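Local structure of cystatin (Fasciola hepatica, 6I1M) at residues P20-L23 with S24-T28. The protein probably inhibits papain-like cysteine proteases, as a secreted stefin-like (type 1) member of the cystatin superfamily from the liver fluke. Residues are numbered along the deposited sequence; the frame is centred on the assembly and turned at random.
Sequences PMIL and SKLLT
Ile22 and Leu26, one turn apart on the C-terminal half of helix 12-28, run alongside each other in the same direction, into the hydrophobic core of the cystatin fold, where a four-stranded antiparallel sheet wraps round this helix. Their branches meet at a single place: CG2 of Ile22 comes within 4.2 Å of CD1 of Leu26. The Ile22 methyl is carried there because CG2 stands anti to the backbone N, while CG1, anti to the carbonyl carbon (chi1 -62°), carries CD1 outward and somewhat back toward the N-terminal end of the helix. Ile22 packs on Leu38, Leu40, Phe55 and Val57 of the sheet; Leu26 rests on Leu38 and Pro87. Leu23 departs from another side of the helix and touches Val32 in a following loop, and Lys25 reaches strand 83-90, where NZ is hydrogen-bonded to Val84 O.

Four successive i to i+4 backbone bonds hold this spacing. Leu26 N donates to Ile22 O at 2.9 Å with a nearly straight N-H...O angle of 167°, and CG of Leu26 lies 3.5 Å from the same oxygen, Ile22 O. One residue on, Leu27 N reaches Leu23 O at 2.8 Å, almost in line with the carbonyl bond. At the start of this run Ser24 N bonds to Pro20 O, and CB of Ser24 lies 3.3 Å from that same oxygen.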
ATOM      1  N   PRO A  20       8.250   1.356  -2.250  1.00 20.11           N
ATOM      2  CA  PRO A  20       9.243   1.502  -1.176  1.00 20.28           C
ATOM      3  C   PRO A  20       8.673   1.971   0.170  1.00 21.38           C
ATOM      4  O   PRO A  20       9.214   1.583   1.185  1.00 23.40           O
ATOM      5  CB  PRO A  20      10.187   2.606  -1.667  1.00 20.45           C
ATOM      6  CG  PRO A  20      10.019   2.560  -3.172  1.00 20.15           C
ATOM      7  CD  PRO A  20       8.557   2.252  -3.384  1.00 20.27           C
ATOM      8  N   MET A  21       7.607   2.777   0.156  1.00 21.38           N
ATOM      9  CA  MET A  21       6.925   3.216   1.403  1.00 23.25           C
ATOM     10  C   MET A  21       6.326   1.984   2.084  1.00 20.73           C
ATOM     11  O   MET A  21       6.441   1.853   3.302  1.00 19.65           O
ATOM     12  CB  MET A  21       5.784   4.194   1.132  1.00 26.32           C
ATOM     13  CG  MET A  21       6.197   5.556   0.659  1.00 33.81           C
ATOM     14  SD  MET A  21       4.706   6.593   0.549  1.00 35.08           S
ATOM     15  CE  MET A  21       5.248   7.820  -0.633  1.00 34.58           C
ATOM     16  N   ILE A  22       5.675   1.121   1.318  1.00 19.67           N
ATOM     17  CA  ILE A  22       4.974  -0.075   1.872  1.00 19.27           C
ATOM     18  C   ILE A  22       6.004  -1.085   2.378  1.00 20.92           C
ATOM     19  O   ILE A  22       5.775  -1.659   3.466  1.00 20.51           O
ATOM     20  CB  ILE A  22       3.966  -0.653   0.871  1.00 20.29           C
ATOM     21  CG1 ILE A  22       2.886   0.391   0.572  1.00 20.73           C
ATOM     22  CG2 ILE A  22       3.382  -1.951   1.390  1.00 18.77           C
ATOM     23  CD1 ILE A  22       1.902  -0.011  -0.497  1.00 22.45           C
ATOM     24  N   LEU A  23       7.108  -1.255   1.653  1.00 19.25           N
ATOM     25  CA  LEU A  23       8.192  -2.186   2.027  1.00 20.34           C
ATOM     26  C   LEU A  23       8.769  -1.717   3.355  1.00 20.00           C
ATOM     27  O   LEU A  23       8.860  -2.537   4.285  1.00 19.69           O
ATOM     28  CB  LEU A  23       9.269  -2.156   0.948  1.00 20.93           C
ATOM     29  CG  LEU A  23      10.521  -3.004   1.196  1.00 23.57           C
ATOM     30  CD1 LEU A  23      10.180  -4.392   1.714  1.00 24.04           C
ATOM     31  CD2 LEU A  23      11.338  -3.118  -0.089  1.00 24.21           C
ATOM     32  N   SER A  24       9.120  -0.431   3.416  1.00 18.73           N
ATOM     33  CA  SER A  24       9.700   0.197   4.625  1.00 20.96           C
ATOM     34  C   SER A  24       8.777  -0.056   5.824  1.00 19.78           C
ATOM     35  O   SER A  24       9.286  -0.450   6.861  1.00 22.69           O
ATOM     36  CB  SER A  24       9.971   1.648   4.428  1.00 20.70           C
ATOM     37  OG  SER A  24      10.220   2.234   5.683  1.00 23.12           O
ATOM     38  N   LYS A  25       7.463   0.123   5.663  1.00 20.31           N
ATOM     39  CA  LYS A  25       6.447  -0.084   6.737  1.00 21.39           C
ATOM     40  C   LYS A  25       6.445  -1.548   7.177  1.00 20.90           C
ATOM     41  O   LYS A  25       6.534  -1.799   8.387  1.00 20.42           O
ATOM     42  CB  LYS A  25       5.034   0.257   6.260  1.00 22.21           C
ATOM     43  CG  LYS A  25       3.977   0.268   7.354  1.00 23.80           C
ATOM     44  CD  LYS A  25       4.373   1.048   8.582  1.00 25.26           C
ATOM     45  CE  LYS A  25       3.285   1.047   9.640  1.00 29.76           C
ATOM     46  NZ  LYS A  25       2.554   2.336   9.643  1.00 30.75           N
ATOM     47  N   LEU A  26       6.382  -2.485   6.227  1.00 19.33           N
ATOM     48  CA  LEU A  26       6.388  -3.932   6.546  1.00 21.46           C
ATOM     49  C   LEU A  26       7.711  -4.301   7.239  1.00 21.14           C
ATOM     50  O   LEU A  26       7.670  -5.096   8.217  1.00 23.33           O
ATOM     51  CB  LEU A  26       6.156  -4.747   5.277  1.00 21.21           C
ATOM     52  CG  LEU A  26       4.719  -4.777   4.765  1.00 22.82           C
ATOM     53  CD1 LEU A  26       4.680  -5.385   3.377  1.00 23.80           C
ATOM     54  CD2 LEU A  26       3.808  -5.528   5.723  1.00 23.93           C
ATOM     55  N   LEU A  27       8.827  -3.712   6.803  1.00 22.68           N
ATOM     56  CA  LEU A  27      10.178  -3.980   7.373  1.00 23.58           C
ATOM     57  C   LEU A  27      10.259  -3.444   8.812  1.00 25.10           C
ATOM     58  O   LEU A  27      10.672  -4.206   9.734  1.00 24.58           O
ATOM     59  CB  LEU A  27      11.253  -3.368   6.472  1.00 26.12           C
ATOM     60  CG  LEU A  27      12.687  -3.660   6.909  1.00 27.81           C
ATOM     61  CD1 LEU A  27      12.982  -5.167   6.911  1.00 28.27           C
ATOM     62  CD2 LEU A  27      13.674  -2.930   6.013  1.00 30.18           C
ATOM     63  N   THR A  28       9.835  -2.207   9.048  1.00 21.89           N
ATOM     64  CA  THR A  28       9.893  -1.602  10.409  1.00 24.13           C
ATOM     65  C   THR A  28       8.903  -2.291  11.359  1.00 25.38           C
ATOM     66  O   THR A  28       9.182  -2.289  12.556  1.00 25.21           O
ATOM     67  CB  THR A  28       9.723  -0.081  10.356  1.00 26.51           C
ATOM     68  OG1 THR A  28       8.430   0.154   9.804  1.00 30.94           O
ATOM     69  CG2 THR A  28      10.805   0.603   9.554  1.00 27.95           C
TER